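Local coordinates for hypothetical protein (Leishmania major, PDB 3LJN) that is of unknown function but is built of ankyrin repeats, a fold that commonly serves as a scaffold for binding other proteins, at residues 68-73 with 103-108; 79-84 with 121-126. All coordinates share one frame; numbering follows the deposited sequence.

Contact 1. Residues 68-73 with 103-108; sequences TAKYLA and LVEGAK
Lys70 NZ gives a hydrogen bond to Glu105 OE2 at 3.2 Å, and the opposite charges make it a salt bridge between two helices of the ankyrin stack. The ammonium group approaches from above the carboxylate plane, 35° out of it. Lys70 can span the gap because its CG stands anti to the backbone N (chi1 180°) and the chain beyond stays extended; Glu105, extended as well, slants across it, and Lys70 CE lies 4.0 Å from Glu105 CB, so the two chains also touch through carbon. Both residues are partly exposed, which suits long charged side chains at the margin of a buried interface.

Deeper in, the helices meet through small residues. Gly106, with no side chain, presents its CA directly to the methyl group of Ala73 and to Lys70 O, the latter at 3.4 Å. The CA atoms of Ala73 and Gly106 are 4.5 Å apart. The methyl of Ala73 points toward the partner helix and touches both Leu103 O, 3.6 Å from Ala73 CB, and Gly106 CA. Alanine suits this place, since its single methyl gives a nonpolar contact while remaining short enough for the backbones to come close. The axes of the two segments approach to 7.2 Å, a closeness consistent with these small residues, with a crossing angle of -27° and their N-to-C directions roughly parallel.

Such side-by-side packing of like-directed helices is how successive ankyrin repeats stack. Helix 66-75 is flanked by helix 33-41, which Leu72 and Tyr71 touch, while Leu72 and Leu103 both reach helix 56-63; Arg110, at the end of helix 97-110, donates to Ala73 O.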
loop_
_atom_site.group_PDB
_atom_site.type_symbol
_atom_site.label_atom_id
_atom_site.label_comp_id
_atom_site.label_asym_id
_atom_site.label_seq_id
_atom_site.Cartn_x
_atom_site.Cartn_y
_atom_site.Cartn_z
ATOM N N THR A 68 -23.531 3.625 -17.638
ATOM C CA THR A 68 -22.660 4.296 -18.608
ATOM C C THR A 68 -21.186 3.957 -18.373
ATOM O O THR A 68 -20.429 3.744 -19.327
ATOM C CB THR A 68 -22.801 5.834 -18.511
ATOM O OG1 THR A 68 -24.182 6.207 -18.626
ATOM C CG2 THR A 68 -21.988 6.532 -19.575
ATOM N N ALA A 69 -20.773 3.918 -17.103
ATOM C CA ALA A 69 -19.386 3.601 -16.748
ATOM C C ALA A 69 -19.058 2.168 -17.128
ATOM O O ALA A 69 -18.064 1.912 -17.800
ATOM C CB ALA A 69 -19.162 3.813 -15.264
ATOM N N LYS A 70 -19.919 1.245 -16.700
ATOM C CA LYS A 70 -19.813 -0.157 -17.075
ATOM C C LYS A 70 -19.637 -0.304 -18.578
ATOM O O LYS A 70 -18.744 -1.019 -19.038
ATOM C CB LYS A 70 -21.053 -0.932 -16.640
ATOM C CG LYS A 70 -21.010 -2.408 -17.014
ATOM C CD LYS A 70 -21.809 -3.295 -16.043
ATOM C CE LYS A 70 -21.374 -4.772 -16.194
ATOM N NZ LYS A 70 -22.204 -5.761 -15.428
ATOM N N TYR A 71 -20.472 0.383 -19.345
ATOM C CA TYR A 71 -20.333 0.331 -20.781
ATOM C C TYR A 71 -19.003 0.893 -21.264
ATOM O O TYR A 71 -18.241 0.184 -21.900
ATOM C CB TYR A 71 -21.479 1.032 -21.508
ATOM C CG TYR A 71 -21.262 0.970 -22.991
ATOM C CD1 TYR A 71 -21.274 -0.248 -23.644
ATOM C CD2 TYR A 71 -20.968 2.110 -23.729
ATOM C CE1 TYR A 71 -21.034 -0.336 -25.005
ATOM C CE2 TYR A 71 -20.728 2.036 -25.098
ATOM C CZ TYR A 71 -20.760 0.811 -25.720
ATOM O OH TYR A 71 -20.534 0.713 -27.064
ATOM N N LEU A 72 -18.723 2.160 -20.982
ATOM C CA LEU A 72 -17.491 2.797 -21.499
ATOM C C LEU A 72 -16.206 2.052 -21.093
ATOM O O LEU A 72 -15.248 2.018 -21.862
ATOM C CB LEU A 72 -17.395 4.271 -21.065
ATOM C CG LEU A 72 -18.296 5.272 -21.808
ATOM C CD1 LEU A 72 -18.363 6.578 -21.085
ATOM C CD2 LEU A 72 -17.820 5.507 -23.231
ATOM N N ALA A 73 -16.196 1.460 -19.894
ATOM C CA ALA A 73 -15.066 0.656 -19.429
ATOM C C ALA A 73 -14.817 -0.557 -20.336
ATOM O O ALA A 73 -13.693 -1.042 -20.454
ATOM C CB ALA A 73 -15.299 0.197 -17.995
ATOM N N LEU A 103 -17.062 -0.475 -13.016
ATOM C CA LEU A 103 -15.824 -0.131 -13.708
ATOM C C LEU A 103 -14.965 -1.357 -13.944
ATOM O O LEU A 103 -14.396 -1.526 -15.002
ATOM C CB LEU A 103 -15.035 0.864 -12.865
ATOM C CG LEU A 103 -14.131 1.842 -13.615
ATOM C CD1 LEU A 103 -14.879 3.148 -13.903
ATOM C CD2 LEU A 103 -12.852 2.113 -12.827
ATOM N N VAL A 104 -14.883 -2.212 -12.936
ATOM C CA VAL A 104 -14.059 -3.411 -12.991
ATOM C C VAL A 104 -14.610 -4.450 -13.955
ATOM O O VAL A 104 -13.857 -5.044 -14.718
ATOM C CB VAL A 104 -13.935 -4.046 -11.598
ATOM C CG1 VAL A 104 -13.546 -5.499 -11.705
ATOM C CG2 VAL A 104 -12.933 -3.270 -10.754
ATOM N N GLU A 105 -15.923 -4.675 -13.899
ATOM C CA GLU A 105 -16.609 -5.637 -14.779
ATOM C C GLU A 105 -16.634 -5.133 -16.228
ATOM O O GLU A 105 -16.529 -5.915 -17.160
ATOM C CB GLU A 105 -18.031 -5.919 -14.271
ATOM C CG GLU A 105 -18.081 -6.586 -12.872
ATOM C CD GLU A 105 -19.506 -6.756 -12.312
ATOM O OE1 GLU A 105 -19.698 -7.575 -11.377
ATOM O OE2 GLU A 105 -20.436 -6.069 -12.808
ATOM N N GLY A 106 -16.757 -3.829 -16.425
ATOM C CA GLY A 106 -16.542 -3.262 -17.744
ATOM C C GLY A 106 -15.184 -3.674 -18.289
ATOM O O GLY A 106 -15.089 -4.170 -19.399
ATOM N N ALA A 107 -14.136 -3.488 -17.493
ATOM C CA ALA A 107 -12.766 -3.771 -17.921
ATOM C C ALA A 107 -12.469 -5.263 -18.053
ATOM O O ALA A 107 -11.665 -5.653 -18.891
ATOM C CB ALA A 107 -11.779 -3.129 -16.968
ATOM N N LYS A 108 -13.099 -6.084 -17.214
ATOM C CA LYS A 108 -13.002 -7.545 -17.335
ATOM C C LYS A 108 -13.457 -8.023 -18.715
ATOM O O LYS A 108 -12.718 -8.752 -19.378
ATOM C CB LYS A 108 -13.815 -8.272 -16.251
ATOM C CG LYS A 108 -13.069 -8.525 -14.936
ATOM C CD LYS A 108 -13.176 -9.999 -14.470
ATOM C CE LYS A 108 -14.581 -10.382 -13.988
ATOM N NZ LYS A 108 -14.808 -10.120 -12.526
#

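Contact 2. Residues 79-84 with 121-126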
loop_
_atom_site.group_PDB
_atom_site.type_symbol
_atom_site.label_atom_id
_atom_site.label_comp_id
_atom_site.label_asym_id
_atom_site.label_seq_id
_atom_site.Cartn_x
_atom_site.Cartn_y
_atom_site.Cartn_z
ATOM N N HIS A 79 -6.199 6.420 -21.740
ATOM C CA HIS A 79 -4.742 6.663 -21.644
ATOM C C HIS A 79 -4.380 8.120 -21.402
ATOM O O HIS A 79 -3.339 8.589 -21.842
ATOM C CB HIS A 79 -4.044 6.215 -22.937
ATOM C CG HIS A 79 -3.964 4.733 -23.090
ATOM N ND1 HIS A 79 -3.208 3.943 -22.247
ATOM C CD2 HIS A 79 -4.551 3.896 -23.980
ATOM C CE1 HIS A 79 -3.339 2.678 -22.613
ATOM N NE2 HIS A 79 -4.147 2.622 -23.661
ATOM N N SER A 80 -5.242 8.848 -20.721
ATOM C CA SER A 80 -4.957 10.229 -20.406
ATOM C C SER A 80 -5.326 10.466 -18.969
ATOM O O SER A 80 -6.069 9.696 -18.372
ATOM C CB SER A 80 -5.741 11.169 -21.318
ATOM O OG SER A 80 -7.132 11.055 -21.091
ATOM N N LEU A 81 -4.802 11.554 -18.430
ATOM C CA LEU A 81 -4.973 11.897 -17.035
ATOM C C LEU A 81 -5.721 13.215 -16.969
ATOM O O LEU A 81 -5.528 14.079 -17.817
ATOM C CB LEU A 81 -3.601 12.018 -16.374
ATOM C CG LEU A 81 -2.824 10.702 -16.306
ATOM C CD1 LEU A 81 -1.338 10.927 -16.522
ATOM C CD2 LEU A 81 -3.095 9.976 -14.994
ATOM N N TRP A 82 -6.585 13.363 -15.975
ATOM C CA TRP A 82 -7.319 14.596 -15.787
ATOM C C TRP A 82 -6.998 15.120 -14.403
ATOM O O TRP A 82 -7.296 14.477 -13.402
ATOM C CB TRP A 82 -8.815 14.357 -15.961
ATOM C CG TRP A 82 -9.635 15.584 -15.835
ATOM C CD1 TRP A 82 -9.274 16.851 -16.186
ATOM C CD2 TRP A 82 -10.969 15.675 -15.332
ATOM N NE1 TRP A 82 -10.291 17.731 -15.911
ATOM C CE2 TRP A 82 -11.350 17.032 -15.395
ATOM C CE3 TRP A 82 -11.879 14.742 -14.825
ATOM C CZ2 TRP A 82 -12.604 17.481 -14.977
ATOM C CZ3 TRP A 82 -13.138 15.188 -14.419
ATOM C CH2 TRP A 82 -13.483 16.547 -14.490
ATOM N N HIS A 83 -6.378 16.295 -14.354
ATOM C CA HIS A 83 -5.781 16.788 -13.128
ATOM C C HIS A 83 -4.994 15.632 -12.505
ATOM O O HIS A 83 -5.089 15.377 -11.317
ATOM C CB HIS A 83 -6.858 17.313 -12.164
ATOM C CG HIS A 83 -7.695 18.432 -12.718
ATOM N ND1 HIS A 83 -7.152 19.522 -13.368
ATOM C CD2 HIS A 83 -9.035 18.646 -12.685
ATOM C CE1 HIS A 83 -8.120 20.348 -13.726
ATOM N NE2 HIS A 83 -9.272 19.839 -13.324
ATOM N N GLY A 84 -4.249 14.907 -13.334
ATOM C CA GLY A 84 -3.369 13.842 -12.859
ATOM C C GLY A 84 -4.038 12.527 -12.535
ATOM O O GLY A 84 -3.407 11.628 -12.021
ATOM N N CYS A 121 -1.227 3.947 -10.831
ATOM C CA CYS A 121 -0.750 5.065 -10.036
ATOM C C CYS A 121 -1.121 6.408 -10.679
ATOM O O CYS A 121 -0.984 6.585 -11.889
ATOM C CB CYS A 121 0.758 4.953 -9.873
ATOM S SG CYS A 121 1.300 5.388 -8.246
ATOM N N ASP A 122 -1.597 7.351 -9.872
ATOM C CA ASP A 122 -1.869 8.696 -10.381
ATOM C C ASP A 122 -0.553 9.453 -10.506
ATOM O O ASP A 122 0.507 8.921 -10.174
ATOM C CB ASP A 122 -2.920 9.449 -9.531
ATOM C CG ASP A 122 -2.416 9.867 -8.154
ATOM O OD1 ASP A 122 -1.201 10.076 -7.990
ATOM O OD2 ASP A 122 -3.259 10.017 -7.231
ATOM N N GLU A 123 -0.613 10.668 -11.029
ATOM C CA GLU A 123 0.580 11.481 -11.185
ATOM C C GLU A 123 0.251 12.854 -10.600
ATOM O O GLU A 123 0.333 13.869 -11.268
ATOM C CB GLU A 123 1.022 11.524 -12.660
ATOM C CG GLU A 123 0.781 10.197 -13.430
ATOM C CD GLU A 123 1.867 9.838 -14.465
ATOM O OE1 GLU A 123 2.404 10.746 -15.147
ATOM O OE2 GLU A 123 2.163 8.622 -14.604
ATOM N N ARG A 124 -0.119 12.849 -9.322
ATOM C CA ARG A 124 -0.668 14.015 -8.639
ATOM C C ARG A 124 0.178 14.390 -7.414
ATOM O O ARG A 124 0.126 13.702 -6.398
ATOM C CB ARG A 124 -2.106 13.703 -8.214
ATOM C CG ARG A 124 -2.898 14.887 -7.713
ATOM C CD ARG A 124 -4.246 14.463 -7.127
ATOM N NE ARG A 124 -5.255 15.524 -7.255
ATOM C CZ ARG A 124 -6.518 15.447 -6.824
ATOM N NH1 ARG A 124 -6.962 14.353 -6.204
ATOM N NH2 ARG A 124 -7.344 16.474 -7.012
ATOM N N GLU A 125 0.943 15.482 -7.512
ATOM C CA GLU A 125 1.797 15.944 -6.398
ATOM C C GLU A 125 0.962 16.529 -5.252
ATOM O O GLU A 125 0.022 17.279 -5.487
ATOM C CB GLU A 125 2.834 16.958 -6.883
ATOM N N VAL A 126 1.300 16.181 -4.013
ATOM C CA VAL A 126 0.482 16.570 -2.852
ATOM C C VAL A 126 1.339 16.954 -1.630
ATOM O O VAL A 126 2.519 16.634 -1.577
ATOM C CB VAL A 126 -0.536 15.436 -2.520
ATOM C CG1 VAL A 126 -0.706 15.234 -1.015
ATOM C CG2 VAL A 126 -1.874 15.721 -3.190
#
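Gly84 O and Glu123 N join two loops of the ankyrin stack, the segments 79-84 and 121-126, neither of which forms regular helix or strand here. Their backbone hydrogen bond is 3.1 Å long and nearly straight, with an N-H...O angle of 175°; the donor lies in the carbonyl plane. Gly84 suits this turn because its phi is positive (79°), a conformation that glycine adopts easily. The CA atoms of Gly84 and Glu123 are 4.9 Å apart, and Gly84 O also touches CB of the buried Asp122.

A second polar element shapes the partner loop. Asp122 OD1 accepts from Arg124 N at 3.3 Å, closing an Asx turn; the donor stands well above the carboxylate plane. The torsion chi1 of 71° places Asp122 CG between its own backbone N and carbonyl carbon, from where the carboxylate can turn back to the chain. Its other oxygen, OD2, accepts from Trp144 NE1, so this buried acid is held by the next part of the stack as well. Aspartate, short and with two acceptors, fits both tasks.

Arg124, extended from CG to NE, runs past His83 O, a long approach that is not a hydrogen bond, and also touches Met93 on helix 87-93.

Leu81 and Glu123 make a van der Waals contact at the surface. Leu81 points toward the other loop, and its branch crosses the Glu123 chain at about a right angle. That chain is bent beyond CG, with CG against Leu81 and the carboxylate going on to a salt bridge with Lys171. A leucine here offers a nonpolar surface to the aliphatic part of the glutamate. The nearest approach of the two side chains is Leu81 CD1 to Glu123 CG, 3.8 Å.

In the fold
From the N terminus the chain runs through helix 66-75, which supplies 68-73, and then into the loop containing 79-84. It continues by helix 87-93 and helix 97-110, where 103-108 closes contact 1 across 29 intervening residues. After helix 114-118, segment 121-126 closes contact 2 across 36 residues. The segments alternate along the chain, so the two closures cross rather than nest. Contact 1 joins neighbouring helices in a buried interface, whereas contact 2 joins the loop after helix 66-75 to the loop after helix 114-118 at the surface. With centres 20 Å apart and nearest atoms about 10 Å apart, the two are separate places that do not touch.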